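Local coordinates for protein urea carboxylase (Thermus thermophilus, PDB 3OEP) that is of unknown function, a KipI-KipA homologue with cyclophilin-like domains that was once taken for an allophanate hydrolase, at residues A[281-295]-A[309-323]. Numbering follows the deposited sequence.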
ATOM      1  N   PRO A 281      -9.241  -6.878  19.497  1.00 15.29           N
ATOM      2  CA  PRO A 281      -8.783  -6.258  20.725  1.00 15.10           C
ATOM      3  C   PRO A 281      -9.767  -6.451  21.865  1.00 14.98           C
ATOM      4  O   PRO A 281     -10.900  -6.883  21.649  1.00 16.05           O
ATOM      5  CB  PRO A 281      -8.696  -4.778  20.351  1.00 15.18           C
ATOM      6  CG  PRO A 281      -9.749  -4.595  19.338  1.00 16.01           C
ATOM      7  CD  PRO A 281      -9.808  -5.890  18.562  1.00 14.51           C
ATOM      8  N   VAL A 282      -9.308  -6.136  23.066  1.00 14.16           N
ATOM      9  CA  VAL A 282     -10.168  -6.018  24.232  1.00 14.46           C
ATOM     10  C   VAL A 282     -10.257  -4.526  24.547  1.00 13.94           C
ATOM     11  O   VAL A 282      -9.239  -3.887  24.819  1.00 13.96           O
ATOM     12  CB  VAL A 282      -9.592  -6.787  25.429  1.00 15.95           C
ATOM     13  CG1 VAL A 282     -10.497  -6.636  26.655  1.00 16.25           C
ATOM     14  CG2 VAL A 282      -9.391  -8.269  25.070  1.00 15.81           C
ATOM     15  N   LEU A 283     -11.471  -3.981  24.498  1.00 12.51           N
ATOM     16  CA  LEU A 283     -11.687  -2.538  24.586  1.00 12.77           C
ATOM     17  C   LEU A 283     -12.642  -2.217  25.724  1.00 12.50           C
ATOM     18  O   LEU A 283     -13.610  -2.937  25.946  1.00 13.58           O
ATOM     19  CB  LEU A 283     -12.309  -2.011  23.287  1.00 12.33           C
ATOM     20  CG  LEU A 283     -11.615  -2.351  21.977  1.00 13.86           C
ATOM     21  CD1 LEU A 283     -12.454  -1.887  20.785  1.00 12.29           C
ATOM     22  CD2 LEU A 283     -10.202  -1.743  21.952  1.00 12.18           C
ATOM     23  N   THR A 284     -12.394  -1.115  26.422  1.00 13.33           N
ATOM     24  CA  THR A 284     -13.312  -0.673  27.472  1.00 13.59           C
ATOM     25  C   THR A 284     -13.744   0.774  27.225  1.00 13.33           C
ATOM     26  O   THR A 284     -12.910   1.647  26.974  1.00 13.47           O
ATOM     27  CB  THR A 284     -12.680  -0.849  28.860  1.00 14.36           C
ATOM     28  OG1 THR A 284     -12.338  -2.228  29.035  1.00 15.17           O
ATOM     29  CG2 THR A 284     -13.655  -0.424  29.967  1.00 14.08           C
ATOM     30  N   ALA A 285     -15.054   1.006  27.274  1.00 12.76           N
ATOM     31  CA  ALA A 285     -15.621   2.332  27.063  1.00 13.44           C
ATOM     32  C   ALA A 285     -15.262   3.255  28.227  1.00 14.28           C
ATOM     33  O   ALA A 285     -15.293   2.844  29.385  1.00 14.72           O
ATOM     34  CB  ALA A 285     -17.146   2.241  26.904  1.00 12.09           C
ATOM     35  N   LEU A 286     -14.914   4.499  27.905  1.00 13.92           N
ATOM     36  CA  LEU A 286     -14.624   5.526  28.914  1.00 14.94           C
ATOM     37  C   LEU A 286     -15.779   6.521  29.064  1.00 15.08           C
ATOM     38  O   LEU A 286     -15.760   7.397  29.941  1.00 16.32           O
ATOM     39  CB  LEU A 286     -13.342   6.265  28.538  1.00 15.18           C
ATOM     40  CG  LEU A 286     -12.109   5.370  28.402  1.00 14.72           C
ATOM     41  CD1 LEU A 286     -10.902   6.200  27.998  1.00 16.72           C
ATOM     42  CD2 LEU A 286     -11.833   4.595  29.715  1.00 15.47           C
ATOM     43  N   ARG A 287     -16.783   6.377  28.209  1.00 13.99           N
ATOM     44  CA  ARG A 287     -18.025   7.137  28.290  1.00 15.91           C
ATOM     45  C   ARG A 287     -19.093   6.237  27.684  1.00 15.54           C
ATOM     46  O   ARG A 287     -18.760   5.229  27.068  1.00 14.88           O
ATOM     47  CB  ARG A 287     -17.919   8.436  27.491  1.00 16.04           C
ATOM     48  CG  ARG A 287     -17.643   8.229  26.001  1.00 16.78           C
ATOM     49  CD  ARG A 287     -17.423   9.550  25.268  1.00 18.79           C
ATOM     50  NE  ARG A 287     -18.672  10.295  25.115  1.00 22.39           N
ATOM     51  CZ  ARG A 287     -18.924  11.523  25.585  1.00 25.63           C
ATOM     52  NH1 ARG A 287     -18.004  12.221  26.250  1.00 24.32           N
ATOM     53  NH2 ARG A 287     -20.119  12.069  25.371  1.00 24.94           N
ATOM     54  N   ASP A 288     -20.366   6.588  27.847  1.00 16.52           N
ATOM     55  CA  ASP A 288     -21.431   5.834  27.191  1.00 17.34           C
ATOM     56  C   ASP A 288     -21.370   6.115  25.690  1.00 17.69           C
ATOM     57  O   ASP A 288     -21.429   7.277  25.266  1.00 18.54           O
ATOM     58  CB  ASP A 288     -22.812   6.217  27.750  1.00 20.08           C
ATOM     59  CG  ASP A 288     -22.988   5.853  29.225  1.00 25.72           C
ATOM     60  OD1 ASP A 288     -22.302   4.935  29.732  1.00 22.85           O
ATOM     61  OD2 ASP A 288     -23.835   6.497  29.892  1.00 32.39           O
ATOM     62  N   LEU A 289     -21.231   5.050  24.902  1.00 15.81           N
ATOM     63  CA  LEU A 289     -21.072   5.138  23.453  1.00 16.23           C
ATOM     64  C   LEU A 289     -22.183   4.393  22.746  1.00 15.34           C
ATOM     65  O   LEU A 289     -22.762   3.458  23.298  1.00 16.85           O
ATOM     66  CB  LEU A 289     -19.747   4.489  23.019  1.00 14.72           C
ATOM     67  CG  LEU A 289     -18.461   5.124  23.527  1.00 16.05           C
ATOM     68  CD1 LEU A 289     -17.273   4.202  23.273  1.00 18.46           C
ATOM     69  CD2 LEU A 289     -18.249   6.484  22.873  1.00 19.83           C
ATOM     70  N   VAL A 290     -22.470   4.813  21.518  1.00 14.20           N
ATOM     71  CA  VAL A 290     -23.200   3.979  20.593  1.00 13.31           C
ATOM     72  C   VAL A 290     -22.200   3.561  19.531  1.00 12.80           C
ATOM     73  O   VAL A 290     -21.532   4.399  18.914  1.00 14.66           O
ATOM     74  CB  VAL A 290     -24.417   4.680  20.002  1.00 14.44           C
ATOM     75  CG1 VAL A 290     -25.055   3.826  18.905  1.00 16.06           C
ATOM     76  CG2 VAL A 290     -25.426   4.954  21.107  1.00 16.83           C
ATOM     77  N   ALA A 291     -22.053   2.252  19.380  1.00 13.73           N
ATOM     78  CA  ALA A 291     -21.079   1.675  18.474  1.00 12.82           C
ATOM     79  C   ALA A 291     -21.766   0.671  17.562  1.00 13.57           C
ATOM     80  O   ALA A 291     -22.889   0.245  17.828  1.00 14.31           O
ATOM     81  CB  ALA A 291     -19.951   0.998  19.279  1.00 11.87           C
ATOM     82  N   ALA A 292     -21.103   0.303  16.472  1.00 12.87           N
ATOM     83  CA  ALA A 292     -21.632  -0.718  15.578  1.00 13.80           C
ATOM     84  C   ALA A 292     -20.521  -1.644  15.130  1.00 13.37           C
ATOM     85  O   ALA A 292     -19.396  -1.205  14.886  1.00 13.26           O
ATOM     86  CB  ALA A 292     -22.301  -0.090  14.368  1.00 15.37           C
ATOM     87  N   PHE A 293     -20.866  -2.923  15.031  1.00 13.08           N
ATOM     88  CA  PHE A 293     -19.962  -3.971  14.621  1.00 13.62           C
ATOM     89  C   PHE A 293     -20.440  -4.514  13.278  1.00 14.00           C
ATOM     90  O   PHE A 293     -21.627  -4.785  13.097  1.00 13.75           O
ATOM     91  CB  PHE A 293     -19.935  -5.070  15.688  1.00 14.23           C
ATOM     92  CG  PHE A 293     -19.214  -6.311  15.261  1.00 17.03           C
ATOM     93  CD1 PHE A 293     -19.824  -7.556  15.376  1.00 23.66           C
ATOM     94  CD2 PHE A 293     -17.935  -6.241  14.728  1.00 18.37           C
ATOM     95  CE1 PHE A 293     -19.166  -8.706  14.976  1.00 23.87           C
ATOM     96  CE2 PHE A 293     -17.270  -7.392  14.325  1.00 23.92           C
ATOM     97  CZ  PHE A 293     -17.892  -8.623  14.446  1.00 23.28           C
ATOM     98  N   ALA A 294     -19.524  -4.612  12.318  1.00 14.17           N
ATOM     99  CA  ALA A 294     -19.840  -5.157  11.001  1.00 14.98           C
ATOM    100  C   ALA A 294     -18.639  -5.933  10.479  1.00 14.39           C
ATOM    101  O   ALA A 294     -17.553  -5.875  11.058  1.00 15.47           O
ATOM    102  CB  ALA A 294     -20.237  -4.048  10.027  1.00 14.99           C
ATOM    103  N   GLY A 295     -18.842  -6.660   9.386  1.00 15.08           N
ATOM    104  CA  GLY A 295     -17.813  -7.547   8.859  1.00 15.50           C
ATOM    105  C   GLY A 295     -18.058  -8.980   9.275  1.00 15.79           C
ATOM    106  O   GLY A 295     -19.196  -9.372   9.559  1.00 16.89           O
ATOM    107  N   PRO A 309     -22.559  -9.397  13.707  1.00 19.21           N
ATOM    108  CA  PRO A 309     -22.240  -8.217  12.915  1.00 19.08           C
ATOM    109  C   PRO A 309     -23.459  -7.677  12.176  1.00 19.56           C
ATOM    110  O   PRO A 309     -24.384  -8.433  11.861  1.00 22.13           O
ATOM    111  CB  PRO A 309     -21.163  -8.718  11.937  1.00 19.20           C
ATOM    112  CG  PRO A 309     -21.361 -10.186  11.856  1.00 21.17           C
ATOM    113  CD  PRO A 309     -21.920 -10.618  13.180  1.00 20.27           C
ATOM    114  N   GLY A 310     -23.452  -6.371  11.935  1.00 17.79           N
ATOM    115  CA  GLY A 310     -24.508  -5.693  11.207  1.00 18.12           C
ATOM    116  C   GLY A 310     -25.483  -4.934  12.084  1.00 18.81           C
ATOM    117  O   GLY A 310     -26.594  -4.636  11.653  1.00 19.98           O
ATOM    118  N   GLN A 311     -25.088  -4.612  13.312  1.00 19.28           N
ATOM    119  CA  GLN A 311     -25.969  -3.845  14.180  1.00 19.56           C
ATOM    120  C   GLN A 311     -25.217  -2.925  15.125  1.00 18.37           C
ATOM    121  O   GLN A 311     -24.017  -3.111  15.384  1.00 16.07           O
ATOM    122  CB  GLN A 311     -26.897  -4.784  14.966  1.00 20.60           C
ATOM    123  CG  GLN A 311     -26.198  -5.670  15.982  1.00 22.98           C
ATOM    124  CD  GLN A 311     -27.105  -6.771  16.514  1.00 27.71           C
ATOM    125  OE1 GLN A 311     -27.300  -7.798  15.865  1.00 33.62           O
ATOM    126  NE2 GLN A 311     -27.658  -6.561  17.700  1.00 26.67           N
ATOM    127  N   SER A 312     -25.943  -1.922  15.617  1.00 17.94           N
ATOM    128  CA  SER A 312     -25.411  -0.979  16.588  1.00 18.09           C
ATOM    129  C   SER A 312     -25.954  -1.298  17.972  1.00 17.03           C
ATOM    130  O   SER A 312     -26.996  -1.951  18.118  1.00 19.70           O
ATOM    131  CB  SER A 312     -25.740   0.466  16.203  1.00 17.38           C
ATOM    132  OG  SER A 312     -27.100   0.771  16.430  1.00 19.89           O
ATOM    133  N   PHE A 313     -25.243  -0.821  18.984  1.00 15.75           N
ATOM    134  CA  PHE A 313     -25.545  -1.169  20.360  1.00 16.29           C
ATOM    135  C   PHE A 313     -25.056  -0.081  21.300  1.00 17.05           C
ATOM    136  O   PHE A 313     -24.196   0.724  20.937  1.00 16.22           O
ATOM    137  CB  PHE A 313     -24.899  -2.518  20.715  1.00 17.63           C
ATOM    138  CG  PHE A 313     -23.413  -2.575  20.462  1.00 14.65           C
ATOM    139  CD1 PHE A 313     -22.921  -2.939  19.214  1.00 15.69           C
ATOM    140  CD2 PHE A 313     -22.509  -2.283  21.475  1.00 16.70           C
ATOM    141  CE1 PHE A 313     -21.553  -2.997  18.978  1.00 17.84           C
ATOM    142  CE2 PHE A 313     -21.136  -2.339  21.244  1.00 19.29           C
ATOM    143  CZ  PHE A 313     -20.662  -2.696  19.994  1.00 16.36           C
ATOM    144  N   LEU A 314     -25.618  -0.064  22.506  1.00 17.07           N
ATOM    145  CA  LEU A 314     -25.159   0.837  23.552  1.00 19.07           C
ATOM    146  C   LEU A 314     -23.982   0.164  24.253  1.00 17.58           C
ATOM    147  O   LEU A 314     -24.043  -1.008  24.622  1.00 17.78           O
ATOM    148  CB  LEU A 314     -26.294   1.158  24.534  1.00 21.32           C
ATOM    149  CG  LEU A 314     -26.110   2.308  25.546  1.00 26.27           C
ATOM    150  CD1 LEU A 314     -25.133   1.933  26.638  1.00 33.36           C
ATOM    151  CD2 LEU A 314     -25.684   3.618  24.884  1.00 29.77           C
ATOM    152  N   TRP A 315     -22.903   0.918  24.406  1.00 16.21           N
ATOM    153  CA  TRP A 315     -21.684   0.443  25.029  1.00 15.92           C
ATOM    154  C   TRP A 315     -21.431   1.345  26.242  1.00 14.62           C
ATOM    155  O   TRP A 315     -20.918   2.454  26.104  1.00 15.68           O
ATOM    156  CB  TRP A 315     -20.563   0.500  23.998  1.00 15.41           C
ATOM    157  CG  TRP A 315     -19.222  -0.009  24.439  1.00 11.42           C
ATOM    158  CD1 TRP A 315     -18.914  -0.683  25.590  1.00 14.57           C
ATOM    159  CD2 TRP A 315     -18.003   0.083  23.692  1.00 13.26           C
ATOM    160  NE1 TRP A 315     -17.568  -0.984  25.616  1.00 12.63           N
ATOM    161  CE2 TRP A 315     -16.988  -0.523  24.465  1.00 13.70           C
ATOM    162  CE3 TRP A 315     -17.664   0.650  22.458  1.00 15.19           C
ATOM    163  CZ2 TRP A 315     -15.662  -0.596  24.032  1.00 14.84           C
ATOM    164  CZ3 TRP A 315     -16.338   0.583  22.035  1.00 15.18           C
ATOM    165  CH2 TRP A 315     -15.360  -0.031  22.822  1.00 15.60           C
ATOM    166  N   PRO A 316     -21.839   0.885  27.440  1.00 15.33           N
ATOM    167  CA  PRO A 316     -21.798   1.770  28.601  1.00 15.47           C
ATOM    168  C   PRO A 316     -20.401   1.981  29.157  1.00 13.88           C
ATOM    169  O   PRO A 316     -19.553   1.093  29.047  1.00 14.36           O
ATOM    170  CB  PRO A 316     -22.669   1.047  29.638  1.00 16.33           C
ATOM    171  CG  PRO A 316     -23.417   0.009  28.893  1.00 17.41           C
ATOM    172  CD  PRO A 316     -22.550  -0.371  27.744  1.00 15.31           C
ATOM    173  N   ARG A 317     -20.186   3.146  29.760  1.00 14.80           N
ATOM    174  CA  ARG A 317     -18.922   3.481  30.400  1.00 15.27           C
ATOM    175  C   ARG A 317     -18.471   2.356  31.324  1.00 16.64           C
ATOM    176  O   ARG A 317     -19.263   1.837  32.116  1.00 17.19           O
ATOM    177  CB  ARG A 317     -19.066   4.780  31.201  1.00 18.37           C
ATOM    178  CG  ARG A 317     -17.896   5.097  32.112  1.00 19.74           C
ATOM    179  CD  ARG A 317     -18.147   6.413  32.828  1.00 25.34           C
ATOM    180  NE  ARG A 317     -17.866   7.546  31.956  1.00 24.90           N
ATOM    181  CZ  ARG A 317     -18.362   8.772  32.102  1.00 31.17           C
ATOM    182  NH1 ARG A 317     -19.203   9.062  33.093  1.00 31.60           N
ATOM    183  NH2 ARG A 317     -18.013   9.718  31.236  1.00 33.73           N
ATOM    184  N   GLY A 318     -17.201   1.977  31.199  1.00 15.90           N
ATOM    185  CA  GLY A 318     -16.595   0.982  32.078  1.00 15.57           C
ATOM    186  C   GLY A 318     -16.840  -0.467  31.699  1.00 16.03           C
ATOM    187  O   GLY A 318     -16.297  -1.361  32.338  1.00 17.99           O
ATOM    188  N   LYS A 319     -17.651  -0.712  30.670  1.00 14.47           N
ATOM    189  CA  LYS A 319     -17.923  -2.077  30.228  1.00 15.23           C
ATOM    190  C   LYS A 319     -16.962  -2.479  29.122  1.00 14.68           C
ATOM    191  O   LYS A 319     -16.601  -1.663  28.266  1.00 15.10           O
ATOM    192  CB  LYS A 319     -19.370  -2.228  29.756  1.00 15.44           C
ATOM    193  CG  LYS A 319     -20.418  -1.825  30.803  1.00 16.99           C
ATOM    194  CD  LYS A 319     -20.267  -2.587  32.109  1.00 19.99           C
ATOM    195  CE  LYS A 319     -21.403  -2.257  33.084  1.00 24.45           C
ATOM    196  NZ  LYS A 319     -21.368  -3.122  34.293  1.00 26.83           N
ATOM    197  N   THR A 320     -16.564  -3.751  29.141  1.00 14.96           N
ATOM    198  CA  THR A 320     -15.546  -4.266  28.239  1.00 15.52           C
ATOM    199  C   THR A 320     -16.166  -5.026  27.075  1.00 15.24           C
ATOM    200  O   THR A 320     -17.038  -5.882  27.257  1.00 15.62           O
ATOM    201  CB  THR A 320     -14.547  -5.143  29.001  1.00 15.78           C
ATOM    202  OG1 THR A 320     -13.929  -4.345  30.021  1.00 16.75           O
ATOM    203  CG2 THR A 320     -13.470  -5.712  28.062  1.00 16.43           C
ATOM    204  N   LEU A 321     -15.700  -4.676  25.882  1.00 14.54           N
ATOM    205  CA  LEU A 321     -16.142  -5.258  24.626  1.00 13.45           C
ATOM    206  C   LEU A 321     -15.046  -6.192  24.108  1.00 14.93           C
ATOM    207  O   LEU A 321     -13.871  -5.808  24.043  1.00 14.26           O
ATOM    208  CB  LEU A 321     -16.388  -4.135  23.621  1.00 13.87           C
ATOM    209  CG  LEU A 321     -16.869  -4.515  22.223  1.00 15.05           C
ATOM    210  CD1 LEU A 321     -18.234  -5.189  22.272  1.00 15.18           C
ATOM    211  CD2 LEU A 321     -16.893  -3.248  21.353  1.00 15.95           C
ATOM    212  N   ARG A 322     -15.434  -7.410  23.742  1.00 13.91           N
ATOM    213  CA  ARG A 322     -14.499  -8.402  23.208  1.00 15.03           C
ATOM    214  C   ARG A 322     -15.061  -8.947  21.908  1.00 15.64           C
ATOM    215  O   ARG A 322     -16.225  -8.698  21.572  1.00 17.29           O
ATOM    216  CB  ARG A 322     -14.305  -9.545  24.205  1.00 15.95           C
ATOM    217  CG  ARG A 322     -13.665  -9.134  25.524  1.00 19.92           C
ATOM    218  CD  ARG A 322     -13.658 -10.284  26.525  1.00 23.78           C
ATOM    219  NE  ARG A 322     -12.990  -9.914  27.775  1.00 24.67           N
ATOM    220  CZ  ARG A 322     -13.569  -9.306  28.811  1.00 30.25           C
ATOM    221  NH1 ARG A 322     -14.860  -8.978  28.790  1.00 32.36           N
ATOM    222  NH2 ARG A 322     -12.845  -9.026  29.890  1.00 33.74           N
ATOM    223  N   PHE A 323     -14.235  -9.694  21.183  1.00 16.18           N
ATOM    224  CA  PHE A 323     -14.648 -10.260  19.903  1.00 15.83           C
ATOM    225  C   PHE A 323     -14.300 -11.732  19.873  1.00 17.71           C
ATOM    226  O   PHE A 323     -13.127 -12.102  19.887  1.00 19.99           O
ATOM    227  CB  PHE A 323     -14.000  -9.501  18.755  1.00 16.38           C
ATOM    228  CG  PHE A 323     -14.376  -8.049  18.730  1.00 14.76           C
ATOM    229  CD1 PHE A 323     -15.560  -7.639  18.143  1.00 16.76           C
ATOM    230  CD2 PHE A 323     -13.575  -7.104  19.358  1.00 15.49           C
ATOM    231  CE1 PHE A 323     -15.929  -6.297  18.144  1.00 18.59           C
ATOM    232  CE2 PHE A 323     -13.935  -5.759  19.360  1.00 19.13           C
ATOM    233  CZ  PHE A 323     -15.114  -5.360  18.755  1.00 17.17           C
TER
HETATM  234  O   HOH W   1     -11.483  -9.596  21.844  1.00 14.57           O
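Leu283 pairs with Leu321 and Leu289 with Trp315 as antiparallel hydrogen-bonded pairs of two different sheets: the axes of strands 282-285 and 320-323 approach to 4.6 Å at 154°, those of strands 289-295 and 311-315 to 4.6 Å at 145°. The second ladder ends in a G1 beta bulge, where Phe293 O takes bonds from Gly310 N (2.7 Å) and, weakly, Gln311 N. Each segment thus passes between sheets that pack face to face, consistent with a beta sandwich, in the carboxyltransferase A and B region. Trp315 lies between them: with CG anti to the backbone N (chi1 -178°), its indole reaches across to the other sheet, Ala285 CB over the five-membered ring, Leu321 CD2 over the opposite face, Leu289 CD1 and Ala291 CB near CE3, Leu283 CB at CH2. Its NE1 donates to Lys319 O (2.9 Å), which Ala285 N approaches from the other face of the carbonyl plane. With an alanine in its place, a gap would probably open between Ala285 and Leu321, and Lys319 O would lose its indole partner. Phe323 meets Phe293 obliquely, CE1 over one face. At the turns, Asp288 OD1 accepts from Arg317 N (2.8 Å), while Arg317 NE donates to Leu286 O (2.9 Å) from above the Leu286 carbonyl plane.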